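DNA mismatch repair protein MUTS (Thermus aquaticus, PDB 1EWQ) recognises mismatched base pairs in DNA at the start of mismatch repair and has a weak ATPase activity. Local coordinates at residues 278-291 with 525-539. Residues are numbered along the deposited sequence; the frame is centred on the assembly and turned at random.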
ATOM      1  N   GLU C 278     -22.643 -15.700  -2.354  1.00 31.26           N
ATOM      2  CA  GLU C 278     -23.317 -15.609  -1.063  1.00 31.06           C
ATOM      3  C   GLU C 278     -23.128 -16.972  -0.406  1.00 30.53           C
ATOM      4  O   GLU C 278     -23.938 -17.417   0.420  1.00 30.12           O
ATOM      5  CB  GLU C 278     -24.804 -15.320  -1.242  1.00 31.78           C
ATOM      6  CG  GLU C 278     -25.084 -14.093  -2.070  1.00 33.42           C
ATOM      7  CD  GLU C 278     -26.463 -13.520  -1.804  1.00 34.86           C
ATOM      8  OE1 GLU C 278     -27.318 -14.257  -1.253  1.00 35.14           O
ATOM      9  OE2 GLU C 278     -26.696 -12.337  -2.150  1.00 35.17           O
ATOM     10  N   THR C 279     -22.046 -17.630  -0.806  1.00 29.61           N
ATOM     11  CA  THR C 279     -21.697 -18.942  -0.298  1.00 29.26           C
ATOM     12  C   THR C 279     -21.457 -18.909   1.214  1.00 28.65           C
ATOM     13  O   THR C 279     -20.990 -17.920   1.753  1.00 28.03           O
ATOM     14  CB  THR C 279     -20.441 -19.469  -1.029  1.00 29.52           C
ATOM     15  OG1 THR C 279     -20.229 -20.838  -0.688  1.00 31.29           O
ATOM     16  CG2 THR C 279     -19.220 -18.678  -0.641  1.00 29.24           C
ATOM     17  N   ARG C 280     -21.786 -19.997   1.896  1.00 28.60           N
ATOM     18  CA  ARG C 280     -21.613 -20.060   3.344  1.00 28.77           C
ATOM     19  C   ARG C 280     -20.315 -20.727   3.812  1.00 28.35           C
ATOM     20  O   ARG C 280     -19.826 -20.427   4.896  1.00 28.20           O
ATOM     21  CB  ARG C 280     -22.825 -20.754   3.969  1.00 29.44           C
ATOM     22  CG  ARG C 280     -24.070 -19.863   3.996  1.00 31.13           C
ATOM     23  CD  ARG C 280     -23.797 -18.649   4.873  1.00 32.46           C
ATOM     24  NE  ARG C 280     -24.760 -17.560   4.723  1.00 34.06           N
ATOM     25  CZ  ARG C 280     -25.893 -17.450   5.412  1.00 34.89           C
ATOM     26  NH1 ARG C 280     -26.226 -18.373   6.313  1.00 35.20           N
ATOM     27  NH2 ARG C 280     -26.683 -16.404   5.211  1.00 35.17           N
ATOM     28  N   THR C 281     -19.744 -21.600   2.990  1.00 27.56           N
ATOM     29  CA  THR C 281     -18.509 -22.288   3.356  1.00 27.09           C
ATOM     30  C   THR C 281     -17.349 -21.995   2.393  1.00 26.70           C
ATOM     31  O   THR C 281     -17.561 -21.567   1.260  1.00 26.60           O
ATOM     32  CB  THR C 281     -18.720 -23.792   3.370  1.00 26.98           C
ATOM     33  OG1 THR C 281     -18.996 -24.232   2.038  1.00 27.60           O
ATOM     34  CG2 THR C 281     -19.890 -24.159   4.266  1.00 27.85           C
ATOM     35  N   ALA C 282     -16.122 -22.246   2.841  1.00 26.15           N
ATOM     36  CA  ALA C 282     -14.965 -21.998   1.991  1.00 25.77           C
ATOM     37  C   ALA C 282     -14.974 -22.961   0.797  1.00 25.46           C
ATOM     38  O   ALA C 282     -14.751 -22.539  -0.331  1.00 25.59           O
ATOM     39  CB  ALA C 282     -13.666 -22.136   2.795  1.00 25.67           C
ATOM     40  N   PRO C 283     -15.233 -24.262   1.034  1.00 25.32           N
ATOM     41  CA  PRO C 283     -15.264 -25.234  -0.071  1.00 25.15           C
ATOM     42  C   PRO C 283     -16.274 -24.793  -1.140  1.00 25.26           C
ATOM     43  O   PRO C 283     -16.072 -25.003  -2.337  1.00 24.87           O
ATOM     44  CB  PRO C 283     -15.683 -26.530   0.616  1.00 24.93           C
ATOM     45  CG  PRO C 283     -15.092 -26.389   2.005  1.00 24.94           C
ATOM     46  CD  PRO C 283     -15.388 -24.937   2.341  1.00 25.11           C
ATOM     47  N   GLY C 284     -17.358 -24.174  -0.681  1.00 25.08           N
ATOM     48  CA  GLY C 284     -18.390 -23.682  -1.574  1.00 24.91           C
ATOM     49  C   GLY C 284     -17.902 -22.477  -2.351  1.00 24.96           C
ATOM     50  O   GLY C 284     -18.093 -22.402  -3.556  1.00 24.89           O
ATOM     51  N   ARG C 285     -17.275 -21.522  -1.678  1.00 25.10           N
ATOM     52  CA  ARG C 285     -16.754 -20.353  -2.389  1.00 25.25           C
ATOM     53  C   ARG C 285     -15.742 -20.812  -3.435  1.00 24.37           C
ATOM     54  O   ARG C 285     -15.710 -20.288  -4.547  1.00 24.51           O
ATOM     55  CB  ARG C 285     -16.071 -19.370  -1.431  1.00 26.14           C
ATOM     56  CG  ARG C 285     -15.465 -18.173  -2.148  1.00 27.90           C
ATOM     57  CD  ARG C 285     -14.906 -17.129  -1.187  1.00 30.00           C
ATOM     58  NE  ARG C 285     -15.954 -16.550  -0.353  1.00 31.91           N
ATOM     59  CZ  ARG C 285     -15.744 -15.686   0.636  1.00 32.64           C
ATOM     60  NH1 ARG C 285     -14.516 -15.274   0.932  1.00 33.11           N
ATOM     61  NH2 ARG C 285     -16.771 -15.256   1.352  1.00 33.02           N
ATOM     62  N   ARG C 286     -14.914 -21.791  -3.068  1.00 23.76           N
ATOM     63  CA  ARG C 286     -13.908 -22.318  -3.987  1.00 22.81           C
ATOM     64  C   ARG C 286     -14.554 -23.032  -5.181  1.00 22.44           C
ATOM     65  O   ARG C 286     -14.121 -22.858  -6.322  1.00 22.52           O
ATOM     66  CB  ARG C 286     -12.947 -23.270  -3.261  1.00 22.05           C
ATOM     67  CG  ARG C 286     -11.943 -22.564  -2.301  1.00 21.62           C
ATOM     68  CD  ARG C 286     -10.772 -23.497  -1.922  1.00 21.24           C
ATOM     69  NE  ARG C 286     -11.220 -24.682  -1.193  1.00 20.53           N
ATOM     70  CZ  ARG C 286     -11.364 -24.728   0.127  1.00 21.10           C
ATOM     71  NH1 ARG C 286     -11.083 -23.658   0.865  1.00 21.03           N
ATOM     72  NH2 ARG C 286     -11.827 -25.825   0.708  1.00 20.92           N
ATOM     73  N   LEU C 287     -15.584 -23.831  -4.923  1.00 21.79           N
ATOM     74  CA  LEU C 287     -16.268 -24.526  -6.001  1.00 21.73           C
ATOM     75  C   LEU C 287     -16.903 -23.509  -6.957  1.00 22.14           C
ATOM     76  O   LEU C 287     -16.804 -23.653  -8.178  1.00 22.19           O
ATOM     77  CB  LEU C 287     -17.362 -25.438  -5.453  1.00 21.25           C
ATOM     78  CG  LEU C 287     -18.112 -26.228  -6.532  1.00 20.76           C
ATOM     79  CD1 LEU C 287     -17.157 -27.279  -7.118  1.00 19.91           C
ATOM     80  CD2 LEU C 287     -19.355 -26.903  -5.928  1.00 19.76           C
ATOM     81  N   LEU C 288     -17.549 -22.479  -6.406  1.00 21.79           N
ATOM     82  CA  LEU C 288     -18.174 -21.471  -7.251  1.00 21.76           C
ATOM     83  C   LEU C 288     -17.112 -20.772  -8.094  1.00 21.67           C
ATOM     84  O   LEU C 288     -17.317 -20.510  -9.267  1.00 21.36           O
ATOM     85  CB  LEU C 288     -18.941 -20.438  -6.409  1.00 21.19           C
ATOM     86  CG  LEU C 288     -19.627 -19.318  -7.204  1.00 21.31           C
ATOM     87  CD1 LEU C 288     -20.391 -19.908  -8.389  1.00 20.50           C
ATOM     88  CD2 LEU C 288     -20.562 -18.523  -6.291  1.00 21.28           C
ATOM     89  N   GLN C 289     -15.970 -20.478  -7.492  1.00 21.98           N
ATOM     90  CA  GLN C 289     -14.918 -19.813  -8.235  1.00 22.49           C
ATOM     91  C   GLN C 289     -14.409 -20.726  -9.345  1.00 22.48           C
ATOM     92  O   GLN C 289     -14.091 -20.272 -10.443  1.00 21.93           O
ATOM     93  CB  GLN C 289     -13.768 -19.412  -7.309  1.00 23.07           C
ATOM     94  CG  GLN C 289     -12.663 -18.691  -8.055  1.00 25.26           C
ATOM     95  CD  GLN C 289     -11.756 -17.886  -7.145  1.00 26.38           C
ATOM     96  OE1 GLN C 289     -11.287 -18.382  -6.125  1.00 27.06           O
ATOM     97  NE2 GLN C 289     -11.494 -16.638  -7.523  1.00 26.97           N
ATOM     98  N   SER C 290     -14.357 -22.020  -9.055  1.00 22.93           N
ATOM     99  CA  SER C 290     -13.890 -23.002 -10.023  1.00 23.98           C
ATOM    100  C   SER C 290     -14.825 -23.059 -11.231  1.00 24.38           C
ATOM    101  O   SER C 290     -14.376 -23.207 -12.376  1.00 24.49           O
ATOM    102  CB  SER C 290     -13.810 -24.372  -9.366  1.00 24.26           C
ATOM    103  OG  SER C 290     -13.215 -25.306 -10.242  1.00 26.60           O
ATOM    104  N   TRP C 291     -16.128 -22.937 -10.963  1.00 24.53           N
ATOM    105  CA  TRP C 291     -17.147 -22.966 -12.008  1.00 24.70           C
ATOM    106  C   TRP C 291     -17.040 -21.705 -12.858  1.00 24.78           C
ATOM    107  O   TRP C 291     -17.154 -21.765 -14.076  1.00 24.82           O
ATOM    108  CB  TRP C 291     -18.552 -23.077 -11.397  1.00 24.26           C
ATOM    109  CG  TRP C 291     -18.872 -24.451 -10.833  1.00 24.71           C
ATOM    110  CD1 TRP C 291     -18.022 -25.518 -10.729  1.00 24.55           C
ATOM    111  CD2 TRP C 291     -20.131 -24.888 -10.305  1.00 24.44           C
ATOM    112  NE1 TRP C 291     -18.675 -26.593 -10.170  1.00 24.65           N
ATOM    113  CE2 TRP C 291     -19.969 -26.233  -9.899  1.00 24.76           C
ATOM    114  CE3 TRP C 291     -21.383 -24.273 -10.137  1.00 24.70           C
ATOM    115  CZ2 TRP C 291     -21.012 -26.976  -9.333  1.00 24.50           C
ATOM    116  CZ3 TRP C 291     -22.425 -25.014  -9.576  1.00 24.40           C
ATOM    117  CH2 TRP C 291     -22.229 -26.352  -9.181  1.00 24.66           C
ATOM    118  N   ALA C 525     -20.304 -28.668  -0.322  1.00 26.83           N
ATOM    119  CA  ALA C 525     -19.792 -27.531  -1.083  1.00 26.88           C
ATOM    120  C   ALA C 525     -20.754 -27.282  -2.247  1.00 27.07           C
ATOM    121  O   ALA C 525     -21.151 -26.148  -2.517  1.00 26.89           O
ATOM    122  CB  ALA C 525     -18.387 -27.826  -1.617  1.00 26.37           C
ATOM    123  N   GLU C 526     -21.132 -28.354  -2.929  1.00 26.99           N
ATOM    124  CA  GLU C 526     -22.043 -28.229  -4.056  1.00 28.08           C
ATOM    125  C   GLU C 526     -23.389 -27.656  -3.623  1.00 27.76           C
ATOM    126  O   GLU C 526     -23.901 -26.719  -4.230  1.00 27.41           O
ATOM    127  CB  GLU C 526     -22.242 -29.590  -4.728  1.00 28.88           C
ATOM    128  CG  GLU C 526     -21.990 -29.546  -6.220  1.00 30.73           C
ATOM    129  CD  GLU C 526     -22.195 -30.883  -6.895  1.00 31.72           C
ATOM    130  OE1 GLU C 526     -21.491 -31.854  -6.534  1.00 32.31           O
ATOM    131  OE2 GLU C 526     -23.065 -30.952  -7.788  1.00 32.79           O
ATOM    132  N   LEU C 527     -23.958 -28.216  -2.561  1.00 27.68           N
ATOM    133  CA  LEU C 527     -25.242 -27.743  -2.058  1.00 27.72           C
ATOM    134  C   LEU C 527     -25.123 -26.293  -1.605  1.00 27.18           C
ATOM    135  O   LEU C 527     -26.070 -25.525  -1.729  1.00 27.14           O
ATOM    136  CB  LEU C 527     -25.705 -28.621  -0.895  1.00 28.79           C
ATOM    137  CG  LEU C 527     -25.841 -30.090  -1.284  1.00 29.67           C
ATOM    138  CD1 LEU C 527     -26.010 -30.942  -0.047  1.00 30.48           C
ATOM    139  CD2 LEU C 527     -27.031 -30.252  -2.234  1.00 30.63           C
ATOM    140  N   ASP C 528     -23.956 -25.929  -1.073  1.00 26.40           N
ATOM    141  CA  ASP C 528     -23.714 -24.560  -0.620  1.00 25.36           C
ATOM    142  C   ASP C 528     -23.843 -23.628  -1.832  1.00 25.19           C
ATOM    143  O   ASP C 528     -24.478 -22.569  -1.746  1.00 25.36           O
ATOM    144  CB  ASP C 528     -22.313 -24.460   0.021  1.00 24.72           C
ATOM    145  CG  ASP C 528     -21.983 -23.056   0.568  1.00 24.55           C
ATOM    146  OD1 ASP C 528     -22.913 -22.290   0.912  1.00 24.07           O
ATOM    147  OD2 ASP C 528     -20.775 -22.729   0.677  1.00 23.79           O
ATOM    148  N   VAL C 529     -23.275 -24.043  -2.963  1.00 24.41           N
ATOM    149  CA  VAL C 529     -23.321 -23.246  -4.188  1.00 23.99           C
ATOM    150  C   VAL C 529     -24.728 -23.102  -4.779  1.00 23.92           C
ATOM    151  O   VAL C 529     -25.158 -22.001  -5.119  1.00 23.63           O
ATOM    152  CB  VAL C 529     -22.367 -23.825  -5.244  1.00 23.69           C
ATOM    153  CG1 VAL C 529     -22.583 -23.139  -6.584  1.00 23.96           C
ATOM    154  CG2 VAL C 529     -20.910 -23.609  -4.789  1.00 23.83           C
ATOM    155  N   TYR C 530     -25.443 -24.213  -4.895  1.00 23.89           N
ATOM    156  CA  TYR C 530     -26.795 -24.188  -5.433  1.00 24.30           C
ATOM    157  C   TYR C 530     -27.714 -23.307  -4.586  1.00 24.57           C
ATOM    158  O   TYR C 530     -28.472 -22.498  -5.121  1.00 24.92           O
ATOM    159  CB  TYR C 530     -27.350 -25.607  -5.496  1.00 24.30           C
ATOM    160  CG  TYR C 530     -26.634 -26.506  -6.477  1.00 24.28           C
ATOM    161  CD1 TYR C 530     -26.306 -27.822  -6.138  1.00 23.97           C
ATOM    162  CD2 TYR C 530     -26.332 -26.064  -7.767  1.00 24.40           C
ATOM    163  CE1 TYR C 530     -25.699 -28.669  -7.066  1.00 24.62           C
ATOM    164  CE2 TYR C 530     -25.728 -26.910  -8.702  1.00 24.61           C
ATOM    165  CZ  TYR C 530     -25.416 -28.207  -8.346  1.00 24.54           C
ATOM    166  OH  TYR C 530     -24.843 -29.046  -9.279  1.00 25.39           O
ATOM    167  N   ALA C 531     -27.646 -23.463  -3.268  1.00 24.41           N
ATOM    168  CA  ALA C 531     -28.480 -22.658  -2.379  1.00 24.69           C
ATOM    169  C   ALA C 531     -28.075 -21.185  -2.478  1.00 24.87           C
ATOM    170  O   ALA C 531     -28.921 -20.285  -2.436  1.00 25.16           O
ATOM    171  CB  ALA C 531     -28.350 -23.155  -0.935  1.00 24.56           C
ATOM    172  N   ALA C 532     -26.774 -20.946  -2.629  1.00 24.68           N
ATOM    173  CA  ALA C 532     -26.247 -19.588  -2.748  1.00 24.21           C
ATOM    174  C   ALA C 532     -26.694 -18.899  -4.040  1.00 23.94           C
ATOM    175  O   ALA C 532     -27.049 -17.720  -4.033  1.00 23.60           O
ATOM    176  CB  ALA C 532     -24.727 -19.610  -2.673  1.00 23.70           C
ATOM    177  N   LEU C 533     -26.658 -19.629  -5.149  1.00 23.64           N
ATOM    178  CA  LEU C 533     -27.069 -19.057  -6.425  1.00 23.78           C
ATOM    179  C   LEU C 533     -28.572 -18.808  -6.393  1.00 23.81           C
ATOM    180  O   LEU C 533     -29.061 -17.872  -7.033  1.00 24.10           O
ATOM    181  CB  LEU C 533     -26.712 -19.999  -7.583  1.00 23.67           C
ATOM    182  CG  LEU C 533     -25.207 -20.181  -7.848  1.00 23.60           C
ATOM    183  CD1 LEU C 533     -24.973 -21.212  -8.939  1.00 23.41           C
ATOM    184  CD2 LEU C 533     -24.608 -18.848  -8.258  1.00 23.50           C
ATOM    185  N   ALA C 534     -29.302 -19.643  -5.647  1.00 23.13           N
ATOM    186  CA  ALA C 534     -30.747 -19.472  -5.535  1.00 22.83           C
ATOM    187  C   ALA C 534     -31.008 -18.226  -4.706  1.00 22.87           C
ATOM    188  O   ALA C 534     -31.913 -17.451  -5.010  1.00 23.15           O
ATOM    189  CB  ALA C 534     -31.399 -20.695  -4.868  1.00 22.08           C
ATOM    190  N   GLU C 535     -30.203 -18.045  -3.664  1.00 23.05           N
ATOM    191  CA  GLU C 535     -30.312 -16.897  -2.773  1.00 23.33           C
ATOM    192  C   GLU C 535     -30.160 -15.598  -3.566  1.00 23.83           C
ATOM    193  O   GLU C 535     -30.963 -14.674  -3.421  1.00 23.96           O
ATOM    194  CB  GLU C 535     -29.220 -16.963  -1.710  1.00 23.07           C
ATOM    195  CG  GLU C 535     -29.488 -16.135  -0.469  1.00 22.94           C
ATOM    196  CD  GLU C 535     -30.597 -16.724   0.393  1.00 22.88           C
ATOM    197  OE1 GLU C 535     -30.971 -17.890   0.165  1.00 22.89           O
ATOM    198  OE2 GLU C 535     -31.090 -16.032   1.303  1.00 22.37           O
ATOM    199  N   VAL C 536     -29.117 -15.533  -4.388  1.00 23.61           N
ATOM    200  CA  VAL C 536     -28.844 -14.363  -5.209  1.00 23.91           C
ATOM    201  C   VAL C 536     -29.985 -14.146  -6.198  1.00 24.24           C
ATOM    202  O   VAL C 536     -30.431 -13.023  -6.414  1.00 23.87           O
ATOM    203  CB  VAL C 536     -27.522 -14.538  -6.012  1.00 24.32           C
ATOM    204  CG1 VAL C 536     -27.444 -13.502  -7.136  1.00 24.95           C
ATOM    205  CG2 VAL C 536     -26.335 -14.387  -5.093  1.00 24.05           C
ATOM    206  N   ALA C 537     -30.440 -15.236  -6.802  1.00 24.30           N
ATOM    207  CA  ALA C 537     -31.516 -15.171  -7.780  1.00 24.86           C
ATOM    208  C   ALA C 537     -32.790 -14.579  -7.158  1.00 25.40           C
ATOM    209  O   ALA C 537     -33.455 -13.739  -7.769  1.00 25.18           O
ATOM    210  CB  ALA C 537     -31.791 -16.566  -8.337  1.00 24.36           C
ATOM    211  N   VAL C 538     -33.120 -15.011  -5.943  1.00 25.51           N
ATOM    212  CA  VAL C 538     -34.320 -14.507  -5.281  1.00 26.24           C
ATOM    213  C   VAL C 538     -34.163 -13.047  -4.873  1.00 26.43           C
ATOM    214  O   VAL C 538     -35.065 -12.240  -5.069  1.00 26.42           O
ATOM    215  CB  VAL C 538     -34.681 -15.339  -4.016  1.00 25.84           C
ATOM    216  CG1 VAL C 538     -35.858 -14.698  -3.287  1.00 25.80           C
ATOM    217  CG2 VAL C 538     -35.055 -16.745  -4.419  1.00 25.90           C
ATOM    218  N   ARG C 539     -33.003 -12.712  -4.323  1.00 26.92           N
ATOM    219  CA  ARG C 539     -32.730 -11.358  -3.865  1.00 27.80           C
ATOM    220  C   ARG C 539     -32.648 -10.267  -4.935  1.00 27.73           C
ATOM    221  O   ARG C 539     -33.071  -9.130  -4.701  1.00 27.65           O
ATOM    222  CB  ARG C 539     -31.434 -11.351  -3.045  1.00 28.68           C
ATOM    223  CG  ARG C 539     -30.929  -9.967  -2.670  1.00 30.47           C
ATOM    224  CD  ARG C 539     -29.841 -10.061  -1.603  1.00 31.84           C
ATOM    225  NE  ARG C 539     -30.406 -10.466  -0.317  1.00 33.50           N
ATOM    226  CZ  ARG C 539     -29.988 -11.499   0.409  1.00 34.10           C
ATOM    227  NH1 ARG C 539     -28.985 -12.258  -0.012  1.00 34.18           N
ATOM    228  NH2 ARG C 539     -30.586 -11.775   1.560  1.00 34.78           N
TER
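The buried carboxylate of D528 is gripped by the turn that leads into helix 282-291: R280 N donates to OD1 at 2.7 Å, nearly straight (167°) and onto its syn lone pair, while the backbone N and the OG1 of T281 are both bonded to OD2, whose position is less certain. With CG anti to the backbone N, chi1 of -178° carries the D528 carboxylate toward this turn. T281 OG1 also accepts from G284 N as the N-cap, and D528 probably helps to hold this N-cap residue in place. Beyond it, the backbones come closest, 4.1 Å between G284 CA and A525 CA. V529 fits as a knob among G284, L287, L288 and W291, its CG1 3.5 Å from W291 CZ3, and Y530 CE2 meets the indole edge in plane. At the other end, E278 CG touches V536 CG2 at 3.3 Å, and E278 OE1 forms a salt bridge to R539 NH1 (2.9 Å). Replacing E278 by alanine is likely to leave R539 without this salt-bridge mate and to open a gap beside V536 CG2. The helices cross at -70° with V529 as a knob in a hole, beside the T281 N-cap, within the helical core of MutS domain III.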